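Side-chain contacts in decapping nuclease RAI1 (Scheffersomyces stipitis, PDB 5BTO), which removes NAD caps from RNA and also hydrolyses 5'-triphosphate and methylguanosine-capped ends, using a divalent metal cation, and stimulates the exoribonuclease RAT1: residues A[137-142]-A[392-397]; A[176-181]-A[294-299]; A[234-239]-A[286-291]. All coordinates share one frame; numbering follows the deposited sequence.

Contact 1. Residues A[137-142]-A[392-397]; sequences LAYDGQ and SEFKQW
Tyr139 and Lys395 bring the backbones of 137-142 and 392-397 closest, with their CA atoms 9.0 Å apart. The first segment is the tip of a beta hairpin. Strand 132-139 ends at Tyr139, and a type I' turn from Tyr139 to Gln142 leads into strand 142-147. Two backbone hydrogen bonds close the turn: Tyr139 N gives to Gln142 O, and Gln142 N gives to Tyr139 O. Asp140 and Gly141, at the two central positions, both have the positive phi that this turn needs. The second segment is helical throughout.

Tyr139 carries the contact. Its CG lies anti to the backbone N (chi1 178°), which extends the ring from the hairpin toward the helix. The hydroxyl end reaches the base of Lys395. Tyr139 OH is 3.3 Å from Lys395 CA and 3.4 Å from Lys395 CB. Higher up the lysine, its CG is 3.8 Å from Tyr139 CZ. The two side chains cross at about a right angle. The lysine chain bends at chi3 (-70°), and its ammonium turns off to a hydrogen bond from NZ to Arg385 O. Lys395 thus offers its aliphatic part to the tyrosine and its charge to another residue.

Phe394 covers another part of the tyrosine. Its CE2 is 4.0 Å from Tyr139 CE2, an apolar contact oblique to both rings. The two side chains run alongside in opposite senses.

The hairpin tip has a second tie to the C-terminal helix 392-400, a salt bridge from Asp140 to Arg398. Tyr139 also packs on Phe144 of strand 142-147, on Leu390, and on Arg385 of helix 378-388. Phe394 continues onto Leu91 and Thr95, so helix 87-101 lies beyond it.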
ATOM      1  N   LEU A 137      -8.076   9.627 -18.536  1.00 18.76           N
ATOM      2  CA  LEU A 137      -7.344   9.531 -19.792  1.00 21.52           C
ATOM      3  C   LEU A 137      -6.415  10.704 -20.001  1.00 21.12           C
ATOM      4  O   LEU A 137      -6.668  11.821 -19.514  1.00 21.29           O
ATOM      5  CB  LEU A 137      -8.292   9.359 -20.970  1.00 24.74           C
ATOM      6  CG  LEU A 137      -9.250  10.512 -21.210  1.00 20.82           C
ATOM      7  CD1 LEU A 137      -8.558  11.579 -22.049  1.00 25.17           C
ATOM      8  CD2 LEU A 137     -10.492  10.017 -21.894  1.00 25.19           C
ATOM      9  N   ALA A 138      -5.331  10.432 -20.718  1.00 18.15           N
ATOM     10  CA  ALA A 138      -4.333  11.438 -21.015  1.00 18.25           C
ATOM     11  C   ALA A 138      -4.662  12.108 -22.334  1.00 17.18           C
ATOM     12  O   ALA A 138      -4.954  11.443 -23.329  1.00 19.27           O
ATOM     13  CB  ALA A 138      -2.943  10.801 -21.081  1.00 20.03           C
ATOM     14  N   TYR A 139      -4.615  13.431 -22.334  1.00 18.00           N
ATOM     15  CA  TYR A 139      -4.811  14.193 -23.547  1.00 21.04           C
ATOM     16  C   TYR A 139      -4.095  15.529 -23.400  1.00 21.48           C
ATOM     17  O   TYR A 139      -4.166  16.170 -22.349  1.00 21.57           O
ATOM     18  CB  TYR A 139      -6.307  14.387 -23.822  1.00 23.28           C
ATOM     19  CG  TYR A 139      -6.586  15.224 -25.046  1.00 22.48           C
ATOM     20  CD1 TYR A 139      -6.478  14.677 -26.323  1.00 20.88           C
ATOM     21  CD2 TYR A 139      -6.958  16.556 -24.927  1.00 24.26           C
ATOM     22  CE1 TYR A 139      -6.724  15.451 -27.452  1.00 21.79           C
ATOM     23  CE2 TYR A 139      -7.203  17.330 -26.040  1.00 23.90           C
ATOM     24  CZ  TYR A 139      -7.090  16.775 -27.299  1.00 24.48           C
ATOM     25  OH  TYR A 139      -7.341  17.554 -28.409  1.00 25.77           O
ATOM     26  N   ASP A 140      -3.382  15.934 -24.445  1.00 21.82           N
ATOM     27  CA  ASP A 140      -2.638  17.187 -24.420  1.00 24.13           C
ATOM     28  C   ASP A 140      -1.794  17.335 -23.154  1.00 23.80           C
ATOM     29  O   ASP A 140      -1.721  18.413 -22.572  1.00 24.54           O
ATOM     30  CB  ASP A 140      -3.599  18.367 -24.572  1.00 25.44           C
ATOM     31  CG  ASP A 140      -2.942  19.598 -25.184  1.00 28.36           C
ATOM     32  OD1 ASP A 140      -1.798  19.511 -25.679  1.00 31.30           O
ATOM     33  OD2 ASP A 140      -3.594  20.661 -25.189  1.00 28.00           O
ATOM     34  N   GLY A 141      -1.156  16.248 -22.733  1.00 22.49           N
ATOM     35  CA  GLY A 141      -0.248  16.290 -21.602  1.00 22.16           C
ATOM     36  C   GLY A 141      -0.924  16.414 -20.246  1.00 21.10           C
ATOM     37  O   GLY A 141      -0.271  16.736 -19.259  1.00 22.87           O
ATOM     38  N   GLN A 142      -2.224  16.144 -20.203  1.00 19.43           N
ATOM     39  CA  GLN A 142      -3.012  16.318 -18.979  1.00 18.42           C
ATOM     40  C   GLN A 142      -3.910  15.110 -18.739  1.00 18.31           C
ATOM     41  O   GLN A 142      -4.288  14.415 -19.686  1.00 19.14           O
ATOM     42  CB  GLN A 142      -3.866  17.590 -19.086  1.00 19.38           C
ATOM     43  CG  GLN A 142      -3.049  18.834 -19.333  1.00 19.60           C
ATOM     44  CD  GLN A 142      -3.894  20.080 -19.525  1.00 21.02           C
ATOM     45  OE1 GLN A 142      -4.936  20.052 -20.182  1.00 19.73           O
ATOM     46  NE2 GLN A 142      -3.446  21.183 -18.940  1.00 25.09           N
ATOM     47  N   SER A 392     -15.804  17.443 -29.065  1.00 29.42           N
ATOM     48  CA  SER A 392     -15.175  17.840 -30.322  1.00 32.52           C
ATOM     49  C   SER A 392     -14.721  19.297 -30.263  1.00 30.76           C
ATOM     50  O   SER A 392     -13.660  19.645 -30.779  1.00 30.18           O
ATOM     51  CB  SER A 392     -16.105  17.593 -31.514  1.00 36.66           C
ATOM     52  OG  SER A 392     -17.317  18.317 -31.394  1.00 41.37           O
ATOM     53  N   GLU A 393     -15.516  20.141 -29.613  1.00 28.27           N
ATOM     54  CA  GLU A 393     -15.177  21.553 -29.491  1.00 29.54           C
ATOM     55  C   GLU A 393     -13.881  21.741 -28.702  1.00 27.22           C
ATOM     56  O   GLU A 393     -13.026  22.543 -29.069  1.00 27.92           O
ATOM     57  CB  GLU A 393     -16.322  22.331 -28.825  1.00 31.66           C
ATOM     58  CG  GLU A 393     -17.586  22.458 -29.678  1.00 35.82           C
ATOM     59  CD  GLU A 393     -18.444  21.193 -29.699  1.00 40.15           C
ATOM     60  OE1 GLU A 393     -18.186  20.254 -28.906  1.00 37.68           O
ATOM     61  OE2 GLU A 393     -19.389  21.148 -30.520  1.00 45.49           O
ATOM     62  N   PHE A 394     -13.730  20.996 -27.609  1.00 24.39           N
ATOM     63  CA  PHE A 394     -12.540  21.142 -26.792  1.00 22.21           C
ATOM     64  C   PHE A 394     -11.295  20.647 -27.532  1.00 24.04           C
ATOM     65  O   PHE A 394     -10.249  21.291 -27.503  1.00 24.30           O
ATOM     66  CB  PHE A 394     -12.731  20.393 -25.469  1.00 20.61           C
ATOM     67  CG  PHE A 394     -11.530  20.411 -24.574  1.00 22.34           C
ATOM     68  CD1 PHE A 394     -11.150  21.574 -23.914  1.00 21.33           C
ATOM     69  CD2 PHE A 394     -10.799  19.249 -24.357  1.00 22.53           C
ATOM     70  CE1 PHE A 394     -10.048  21.585 -23.081  1.00 21.76           C
ATOM     71  CE2 PHE A 394      -9.700  19.250 -23.527  1.00 21.60           C
ATOM     72  CZ  PHE A 394      -9.321  20.404 -22.884  1.00 20.86           C
ATOM     73  N   LYS A 395     -11.403  19.500 -28.195  1.00 23.59           N
ATOM     74  CA  LYS A 395     -10.257  18.956 -28.915  1.00 24.64           C
ATOM     75  C   LYS A 395      -9.820  19.879 -30.047  1.00 24.98           C
ATOM     76  O   LYS A 395      -8.630  20.113 -30.246  1.00 26.46           O
ATOM     77  CB  LYS A 395     -10.565  17.558 -29.456  1.00 24.25           C
ATOM     78  CG  LYS A 395     -10.771  16.528 -28.337  1.00 24.22           C
ATOM     79  CD  LYS A 395     -10.933  15.121 -28.871  1.00 26.53           C
ATOM     80  CE  LYS A 395     -12.256  14.936 -29.603  1.00 26.57           C
ATOM     81  NZ  LYS A 395     -12.300  13.596 -30.284  1.00 26.41           N
ATOM     82  N   GLN A 396     -10.791  20.411 -30.774  1.00 25.82           N
ATOM     83  CA  GLN A 396     -10.478  21.321 -31.872  1.00 28.52           C
ATOM     84  C   GLN A 396      -9.749  22.552 -31.340  1.00 27.75           C
ATOM     85  O   GLN A 396      -8.763  23.010 -31.924  1.00 27.82           O
ATOM     86  CB  GLN A 396     -11.748  21.722 -32.624  1.00 30.04           C
ATOM     87  CG  GLN A 396     -11.494  22.486 -33.906  1.00 31.46           C
ATOM     88  CD  GLN A 396     -12.777  22.810 -34.633  1.00 34.91           C
ATOM     89  OE1 GLN A 396     -13.258  23.942 -34.591  1.00 39.45           O
ATOM     90  NE2 GLN A 396     -13.343  21.816 -35.305  1.00 37.57           N
ATOM     91  N   TRP A 397     -10.227  23.077 -30.216  1.00 24.79           N
ATOM     92  CA  TRP A 397      -9.563  24.207 -29.589  1.00 24.44           C
ATOM     93  C   TRP A 397      -8.123  23.868 -29.224  1.00 24.18           C
ATOM     94  O   TRP A 397      -7.206  24.584 -29.596  1.00 25.52           O
ATOM     95  CB  TRP A 397     -10.342  24.699 -28.356  1.00 24.42           C
ATOM     96  CG  TRP A 397      -9.519  25.506 -27.401  1.00 24.57           C
ATOM     97  CD1 TRP A 397      -9.221  25.187 -26.099  1.00 23.72           C
ATOM     98  CD2 TRP A 397      -8.883  26.762 -27.660  1.00 25.70           C
ATOM     99  NE1 TRP A 397      -8.436  26.164 -25.544  1.00 25.63           N
ATOM    100  CE2 TRP A 397      -8.214  27.144 -26.478  1.00 26.32           C
ATOM    101  CE3 TRP A 397      -8.811  27.602 -28.778  1.00 25.30           C
ATOM    102  CZ2 TRP A 397      -7.489  28.325 -26.379  1.00 27.41           C
ATOM    103  CZ3 TRP A 397      -8.087  28.776 -28.677  1.00 26.87           C
ATOM    104  CH2 TRP A 397      -7.439  29.131 -27.485  1.00 26.80           C
TER

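Contact 2. Residues A[176-181]-A[294-299]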
ATOM      1  N   LYS A 176     -36.602  10.524   1.458  1.00 48.46           N
ATOM      2  CA  LYS A 176     -36.778  11.526   0.410  1.00 48.02           C
ATOM      3  C   LYS A 176     -36.973  12.921   1.005  1.00 44.29           C
ATOM      4  O   LYS A 176     -36.470  13.910   0.470  1.00 43.56           O
ATOM      5  CB  LYS A 176     -37.935  11.149  -0.521  1.00 50.93           C
ATOM      6  CG  LYS A 176     -37.664   9.895  -1.341  1.00 53.67           C
ATOM      7  CD  LYS A 176     -38.884   9.455  -2.144  1.00 57.24           C
ATOM      8  CE  LYS A 176     -39.214  10.439  -3.257  1.00 59.64           C
ATOM      9  NZ  LYS A 176     -40.342   9.958  -4.111  1.00 60.54           N
ATOM     10  N   ARG A 177     -37.684  12.996   2.126  1.00 41.28           N
ATOM     11  CA  ARG A 177     -37.866  14.268   2.817  1.00 40.43           C
ATOM     12  C   ARG A 177     -36.566  14.799   3.424  1.00 38.63           C
ATOM     13  O   ARG A 177     -36.325  16.007   3.435  1.00 38.40           O
ATOM     14  CB  ARG A 177     -38.961  14.152   3.874  1.00 41.49           C
ATOM     15  CG  ARG A 177     -40.328  13.969   3.250  1.00 43.99           C
ATOM     16  CD  ARG A 177     -41.393  13.695   4.277  1.00 46.41           C
ATOM     17  NE  ARG A 177     -42.688  13.506   3.635  1.00 47.36           N
ATOM     18  CZ  ARG A 177     -43.563  14.482   3.418  1.00 49.63           C
ATOM     19  NH1 ARG A 177     -43.287  15.722   3.802  1.00 50.94           N
ATOM     20  NH2 ARG A 177     -44.716  14.220   2.822  1.00 50.28           N
ATOM     21  N   CYS A 178     -35.722  13.895   3.917  1.00 38.65           N
ATOM     22  CA  CYS A 178     -34.398  14.285   4.401  1.00 36.98           C
ATOM     23  C   CYS A 178     -33.580  14.948   3.290  1.00 36.84           C
ATOM     24  O   CYS A 178     -32.876  15.930   3.525  1.00 35.33           O
ATOM     25  CB  CYS A 178     -33.642  13.080   4.968  1.00 39.16           C
ATOM     26  SG  CYS A 178     -34.213  12.498   6.589  1.00 40.89           S
ATOM     27  N   GLU A 179     -33.674  14.411   2.078  1.00 37.29           N
ATOM     28  CA  GLU A 179     -32.952  14.989   0.945  1.00 38.47           C
ATOM     29  C   GLU A 179     -33.487  16.383   0.643  1.00 35.92           C
ATOM     30  O   GLU A 179     -32.725  17.317   0.396  1.00 34.90           O
ATOM     31  CB  GLU A 179     -33.082  14.106  -0.301  1.00 41.34           C
ATOM     32  CG  GLU A 179     -32.269  14.619  -1.488  1.00 46.19           C
ATOM     33  CD  GLU A 179     -32.669  13.987  -2.813  1.00 50.54           C
ATOM     34  OE1 GLU A 179     -31.928  14.168  -3.804  1.00 52.01           O
ATOM     35  OE2 GLU A 179     -33.723  13.319  -2.870  1.00 53.38           O
ATOM     36  N   PHE A 180     -34.808  16.514   0.659  1.00 35.86           N
ATOM     37  CA  PHE A 180     -35.451  17.795   0.403  1.00 34.15           C
ATOM     38  C   PHE A 180     -35.027  18.845   1.422  1.00 32.82           C
ATOM     39  O   PHE A 180     -34.753  19.992   1.065  1.00 34.08           O
ATOM     40  CB  PHE A 180     -36.973  17.643   0.419  1.00 36.19           C
ATOM     41  CG  PHE A 180     -37.711  18.950   0.383  1.00 37.96           C
ATOM     42  CD1 PHE A 180     -37.918  19.612  -0.818  1.00 39.28           C
ATOM     43  CD2 PHE A 180     -38.196  19.521   1.549  1.00 38.85           C
ATOM     44  CE1 PHE A 180     -38.600  20.817  -0.856  1.00 38.76           C
ATOM     45  CE2 PHE A 180     -38.874  20.728   1.518  1.00 39.03           C
ATOM     46  CZ  PHE A 180     -39.073  21.378   0.314  1.00 39.25           C
ATOM     47  N   SER A 181     -34.977  18.443   2.690  1.00 28.63           N
ATOM     48  CA  SER A 181     -34.669  19.358   3.785  1.00 29.45           C
ATOM     49  C   SER A 181     -33.355  20.123   3.596  1.00 28.46           C
ATOM     50  O   SER A 181     -33.231  21.257   4.048  1.00 28.69           O
ATOM     51  CB  SER A 181     -34.688  18.622   5.133  1.00 31.40           C
ATOM     52  OG  SER A 181     -33.584  17.741   5.274  1.00 32.37           O
ATOM     53  N   GLY A 294     -27.206  23.208   9.759  1.00 17.10           N
ATOM     54  CA  GLY A 294     -28.507  23.342  10.405  1.00 18.09           C
ATOM     55  C   GLY A 294     -28.913  22.002  10.991  1.00 19.89           C
ATOM     56  O   GLY A 294     -28.814  20.971  10.325  1.00 22.49           O
ATOM     57  N   PHE A 295     -29.344  22.019  12.248  1.00 18.73           N
ATOM     58  CA  PHE A 295     -29.708  20.802  12.965  1.00 20.09           C
ATOM     59  C   PHE A 295     -31.220  20.734  13.125  1.00 22.16           C
ATOM     60  O   PHE A 295     -31.835  21.668  13.635  1.00 22.48           O
ATOM     61  CB  PHE A 295     -29.030  20.778  14.340  1.00 19.85           C
ATOM     62  CG  PHE A 295     -27.526  20.699  14.280  1.00 16.68           C
ATOM     63  CD1 PHE A 295     -26.757  21.850  14.159  1.00 18.33           C
ATOM     64  CD2 PHE A 295     -26.879  19.465  14.334  1.00 20.05           C
ATOM     65  CE1 PHE A 295     -25.362  21.773  14.093  1.00 16.89           C
ATOM     66  CE2 PHE A 295     -25.493  19.381  14.270  1.00 21.05           C
ATOM     67  CZ  PHE A 295     -24.734  20.536  14.155  1.00 20.19           C
ATOM     68  N   ARG A 296     -31.823  19.632  12.689  1.00 21.60           N
ATOM     69  CA  ARG A 296     -33.283  19.544  12.668  1.00 23.19           C
ATOM     70  C   ARG A 296     -33.789  18.326  13.419  1.00 24.13           C
ATOM     71  O   ARG A 296     -33.076  17.335  13.547  1.00 25.28           O
ATOM     72  CB  ARG A 296     -33.797  19.542  11.224  1.00 26.83           C
ATOM     73  CG  ARG A 296     -33.111  18.520  10.324  1.00 30.65           C
ATOM     74  CD  ARG A 296     -34.067  17.397   9.960  1.00 33.81           C
ATOM     75  NE  ARG A 296     -33.373  16.211   9.473  1.00 35.87           N
ATOM     76  CZ  ARG A 296     -33.680  14.969   9.836  1.00 37.07           C
ATOM     77  NH1 ARG A 296     -34.665  14.750  10.698  1.00 37.28           N
ATOM     78  NH2 ARG A 296     -32.993  13.943   9.347  1.00 36.86           N
ATOM     79  N   ASP A 297     -35.023  18.403  13.916  1.00 26.56           N
ATOM     80  CA  ASP A 297     -35.596  17.290  14.665  1.00 29.54           C
ATOM     81  C   ASP A 297     -36.395  16.334  13.771  1.00 32.84           C
ATOM     82  O   ASP A 297     -36.377  16.460  12.548  1.00 31.33           O
ATOM     83  CB  ASP A 297     -36.416  17.777  15.876  1.00 30.35           C
ATOM     84  CG  ASP A 297     -37.651  18.586  15.488  1.00 30.43           C
ATOM     85  OD1 ASP A 297     -38.110  18.503  14.330  1.00 30.16           O
ATOM     86  OD2 ASP A 297     -38.188  19.296  16.372  1.00 31.85           O
ATOM     87  N   ASP A 298     -37.065  15.364  14.389  1.00 36.54           N
ATOM     88  CA  ASP A 298     -37.889  14.394  13.663  1.00 41.89           C
ATOM     89  C   ASP A 298     -38.984  15.028  12.819  1.00 41.33           C
ATOM     90  O   ASP A 298     -39.367  14.491  11.778  1.00 43.57           O
ATOM     91  CB  ASP A 298     -38.546  13.417  14.639  1.00 47.32           C
ATOM     92  CG  ASP A 298     -37.647  12.266  15.000  1.00 52.15           C
ATOM     93  OD1 ASP A 298     -37.403  11.409  14.124  1.00 54.58           O
ATOM     94  OD2 ASP A 298     -37.194  12.216  16.163  1.00 54.43           O
ATOM     95  N   SER A 299     -39.518  16.150  13.285  1.00 38.34           N
ATOM     96  CA  SER A 299     -40.575  16.833  12.552  1.00 37.59           C
ATOM     97  C   SER A 299     -39.977  17.809  11.554  1.00 35.26           C
ATOM     98  O   SER A 299     -40.690  18.579  10.916  1.00 36.92           O
ATOM     99  CB  SER A 299     -41.525  17.549  13.511  1.00 40.19           C
ATOM    100  OG  SER A 299     -42.237  16.612  14.296  1.00 43.18           O
TER
HETATM  101  O   HOH W   1     -32.008  17.012   7.297  1.00 37.11           O
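Arg296 brings the end of its guanidinium against the thiol of Cys178. The closest pair is Arg296 NH2 and Cys178 SG, 3.3 Å apart. The sulfur approaches the guanidinium plane obliquely. The bend at chi2 (110°) turns the arginine chain alongside the helix, which brings NE to a water and NH2 to the thiol.

The other nitrogens of the group are held by hydrogen bonds. Arg296 NH1 gives to the backbone O of Asp297 at 3.0 Å. The acceptor lies nearly in the guanidinium plane, but the donor sits above the carbonyl plane. Arg296 NE gives to the water at 2.7 Å. That water in turn donates to Ser181 OG, also at 2.7 Å. Ser181 OG donates a hydrogen bond to Cys178 O, 2.6 Å away and one turn back in the helix. The serine hydroxyl is therefore used as donor and acceptor. The chain of bonds links helix to strand although Ser181 OG and Arg296 NE are 4.5 Å apart. Together, the bonds at NE and NH1 probably limit how far the guanidinium can turn.

Ser181 also touches Thr259 of strand 254-261, and Arg296 lies beside Arg261 of the same strand. Helix 169-188 further carries the metal ligand Glu186, and strand 254-261 carries Glu256 and the substrate-binding Lys258. The arrangement is a helix packed on a mixed sheet near the active site, within the PD-(D/E)XK nuclease fold.

Contact 3. Residues A[234-239]-A[286-291]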
ATOM      1  N   GLY A 234     -16.272  22.564  -8.516  1.00 14.10           N
ATOM      2  CA  GLY A 234     -17.119  22.210  -7.397  1.00 14.63           C
ATOM      3  C   GLY A 234     -18.276  23.162  -7.174  1.00 14.51           C
ATOM      4  O   GLY A 234     -18.106  24.378  -7.251  1.00 15.77           O
ATOM      5  N   GLU A 235     -19.450  22.611  -6.882  1.00 15.69           N
ATOM      6  CA  GLU A 235     -20.593  23.448  -6.505  1.00 15.94           C
ATOM      7  C   GLU A 235     -20.327  24.189  -5.205  1.00 15.96           C
ATOM      8  O   GLU A 235     -19.764  23.635  -4.255  1.00 17.06           O
ATOM      9  CB  GLU A 235     -21.886  22.634  -6.375  1.00 18.60           C
ATOM     10  CG  GLU A 235     -23.112  23.538  -6.148  1.00 21.06           C
ATOM     11  CD  GLU A 235     -24.425  22.793  -6.031  1.00 28.72           C
ATOM     12  OE1 GLU A 235     -24.417  21.551  -6.138  1.00 30.24           O
ATOM     13  OE2 GLU A 235     -25.472  23.459  -5.826  1.00 31.89           O
ATOM     14  N   VAL A 236     -20.759  25.448  -5.173  1.00 14.77           N
ATOM     15  CA  VAL A 236     -20.611  26.313  -4.012  1.00 15.46           C
ATOM     16  C   VAL A 236     -21.997  26.797  -3.624  1.00 15.97           C
ATOM     17  O   VAL A 236     -22.785  27.209  -4.484  1.00 17.87           O
ATOM     18  CB  VAL A 236     -19.689  27.509  -4.349  1.00 17.79           C
ATOM     19  CG1 VAL A 236     -19.862  28.653  -3.336  1.00 18.69           C
ATOM     20  CG2 VAL A 236     -18.223  27.045  -4.449  1.00 20.06           C
ATOM     21  N   ASP A 237     -22.311  26.733  -2.333  1.00 15.27           N
ATOM     22  CA  ASP A 237     -23.680  26.980  -1.895  1.00 16.98           C
ATOM     23  C   ASP A 237     -24.036  28.465  -1.832  1.00 18.23           C
ATOM     24  O   ASP A 237     -25.109  28.860  -2.277  1.00 21.79           O
ATOM     25  CB  ASP A 237     -23.964  26.309  -0.550  1.00 18.59           C
ATOM     26  CG  ASP A 237     -23.882  24.794  -0.635  1.00 23.14           C
ATOM     27  OD1 ASP A 237     -24.189  24.260  -1.721  1.00 24.65           O
ATOM     28  OD2 ASP A 237     -23.510  24.144   0.368  1.00 22.65           O
ATOM     29  N   CYS A 238     -23.137  29.281  -1.295  1.00 17.66           N
ATOM     30  CA  CYS A 238     -23.425  30.707  -1.164  1.00 17.12           C
ATOM     31  C   CYS A 238     -22.181  31.531  -0.868  1.00 17.80           C
ATOM     32  O   CYS A 238     -21.098  31.000  -0.626  1.00 17.11           O
ATOM     33  CB  CYS A 238     -24.486  30.940  -0.071  1.00 18.86           C
ATOM     34  SG  CYS A 238     -23.901  30.743   1.611  1.00 22.90           S
ATOM     35  N   VAL A 239     -22.357  32.848  -0.906  1.00 17.44           N
ATOM     36  CA  VAL A 239     -21.356  33.798  -0.459  1.00 18.81           C
ATOM     37  C   VAL A 239     -21.763  34.254   0.937  1.00 19.42           C
ATOM     38  O   VAL A 239     -22.942  34.517   1.173  1.00 20.82           O
ATOM     39  CB  VAL A 239     -21.330  35.012  -1.415  1.00 18.98           C
ATOM     40  CG1 VAL A 239     -20.504  36.146  -0.850  1.00 20.62           C
ATOM     41  CG2 VAL A 239     -20.777  34.571  -2.769  1.00 21.36           C
ATOM     42  N   MET A 286     -11.629  22.358  -1.904  1.00 13.73           N
ATOM     43  CA  MET A 286     -12.062  23.515  -2.682  1.00 14.90           C
ATOM     44  C   MET A 286     -11.569  24.848  -2.130  1.00 15.04           C
ATOM     45  O   MET A 286     -11.777  25.878  -2.769  1.00 18.75           O
ATOM     46  CB  MET A 286     -13.592  23.582  -2.764  1.00 17.35           C
ATOM     47  CG  MET A 286     -14.222  22.682  -3.820  1.00 23.33           C
ATOM     48  SD  MET A 286     -13.697  22.995  -5.515  1.00 21.37           S
ATOM     49  CE  MET A 286     -14.512  24.531  -5.952  1.00 22.88           C
ATOM     50  N   GLY A 287     -10.944  24.840  -0.955  1.00 14.56           N
ATOM     51  CA  GLY A 287     -10.533  26.079  -0.312  1.00 15.29           C
ATOM     52  C   GLY A 287     -11.689  26.884   0.263  1.00 13.98           C
ATOM     53  O   GLY A 287     -11.585  28.105   0.404  1.00 16.32           O
ATOM     54  N   ILE A 288     -12.792  26.213   0.579  1.00 15.55           N
ATOM     55  CA  ILE A 288     -13.932  26.863   1.238  1.00 15.81           C
ATOM     56  C   ILE A 288     -13.652  26.884   2.737  1.00 15.13           C
ATOM     57  O   ILE A 288     -13.375  25.844   3.325  1.00 15.55           O
ATOM     58  CB  ILE A 288     -15.258  26.112   0.982  1.00 16.83           C
ATOM     59  CG1 ILE A 288     -15.552  25.962  -0.519  1.00 19.99           C
ATOM     60  CG2 ILE A 288     -16.429  26.776   1.736  1.00 16.28           C
ATOM     61  CD1 ILE A 288     -15.629  27.226  -1.268  1.00 23.66           C
ATOM     62  N   ARG A 289     -13.743  28.059   3.358  1.00 13.66           N
ATOM     63  CA  ARG A 289     -13.243  28.259   4.719  1.00 14.33           C
ATOM     64  C   ARG A 289     -14.330  28.232   5.793  1.00 13.48           C
ATOM     65  O   ARG A 289     -14.021  28.198   6.976  1.00 16.22           O
ATOM     66  CB  ARG A 289     -12.488  29.593   4.818  1.00 17.41           C
ATOM     67  CG  ARG A 289     -11.293  29.682   3.868  1.00 22.57           C
ATOM     68  CD  ARG A 289     -10.543  31.002   4.035  1.00 29.69           C
ATOM     69  NE  ARG A 289      -9.472  31.167   3.053  1.00 35.59           N
ATOM     70  CZ  ARG A 289      -8.597  32.168   3.057  1.00 38.80           C
ATOM     71  NH1 ARG A 289      -8.656  33.101   3.999  1.00 39.03           N
ATOM     72  NH2 ARG A 289      -7.658  32.237   2.118  1.00 41.35           N
ATOM     73  N   LYS A 290     -15.588  28.277   5.375  1.00 13.86           N
ATOM     74  CA  LYS A 290     -16.697  28.316   6.337  1.00 14.30           C
ATOM     75  C   LYS A 290     -17.792  27.326   5.961  1.00 16.03           C
ATOM     76  O   LYS A 290     -18.106  27.150   4.784  1.00 15.11           O
ATOM     77  CB  LYS A 290     -17.303  29.724   6.418  1.00 16.50           C
ATOM     78  CG  LYS A 290     -16.425  30.814   7.055  1.00 18.09           C
ATOM     79  CD  LYS A 290     -17.226  32.110   7.220  1.00 22.61           C
ATOM     80  CE  LYS A 290     -16.352  33.368   7.381  1.00 26.91           C
ATOM     81  NZ  LYS A 290     -15.158  33.187   8.255  1.00 28.72           N
ATOM     82  N   VAL A 291     -18.381  26.694   6.974  1.00 16.25           N
ATOM     83  CA  VAL A 291     -19.492  25.785   6.783  1.00 17.96           C
ATOM     84  C   VAL A 291     -20.556  26.065   7.836  1.00 17.27           C
ATOM     85  O   VAL A 291     -20.234  26.206   9.019  1.00 19.16           O
ATOM     86  CB  VAL A 291     -19.068  24.320   7.010  1.00 25.00           C
ATOM     87  CG1 VAL A 291     -20.250  23.397   6.776  1.00 28.43           C
ATOM     88  CG2 VAL A 291     -17.897  23.949   6.135  1.00 28.65           C
TER
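Met286 lays the end of its side chain on the backbone of Gly234, in the core of the PD-(D/E)XK nuclease fold. Met286 CE is 3.7 Å from Gly234 N, and Met286 SD is 4.0 Å from Gly234 CA. Bends at chi2 (-60°) and chi3 (-73°) curl the thioether onto the strand. Gly234 suits the site, because a CB there would run into Met286 SD. A valine in place of Met286 would probably uncover the backbone of Gly234 and open a gap between strand and helix end.

A second pair lies two residues further along each segment. Val236 CG2 meets Ile288 CD1 at 4.1 Å, an apolar contact between buried side chains that cross obliquely.

Met286 ends helix 266-286. Gly287, with positive phi, follows in a Schellman motif that turns the chain toward strand 290-296. Backbone hydrogen bonds join Gly234 to Ser219 and Val236 to Tyr217, both of strand 216-225.

The active site adjoins this packing. Glu235 binds substrate, and its backbone O accepts a hydrogen bond from NH1 of Arg115, which also binds substrate. Asp237 is a metal ligand close to two others, Glu186 and Glu256, and its OD2 accepts a hydrogen bond from the backbone N of Leu257.

In the fold
From the N terminus, the hairpin 137-142 comes first. Its partner, helix 392-400, comes near the C terminus, so contact 1 closes the longest loop, of 249 residues. Inside that loop, helix 169-188 opens contact 2, which closes at the end of strand 290-296. Contact 3 opens and closes within contact 2, spanning 46 residues. The three loops nest and none cross. The second segments of contacts 2 and 3, 294-299 and 286-291, lie close together in the chain. Contact 1 ties the large mixed sheet to the C-terminal helix. Contact 2 ties helix 169-188 to the four-stranded sheet. Contact 3 joins the large sheet to the end of helix 266-286 and the loop before strand 290-296.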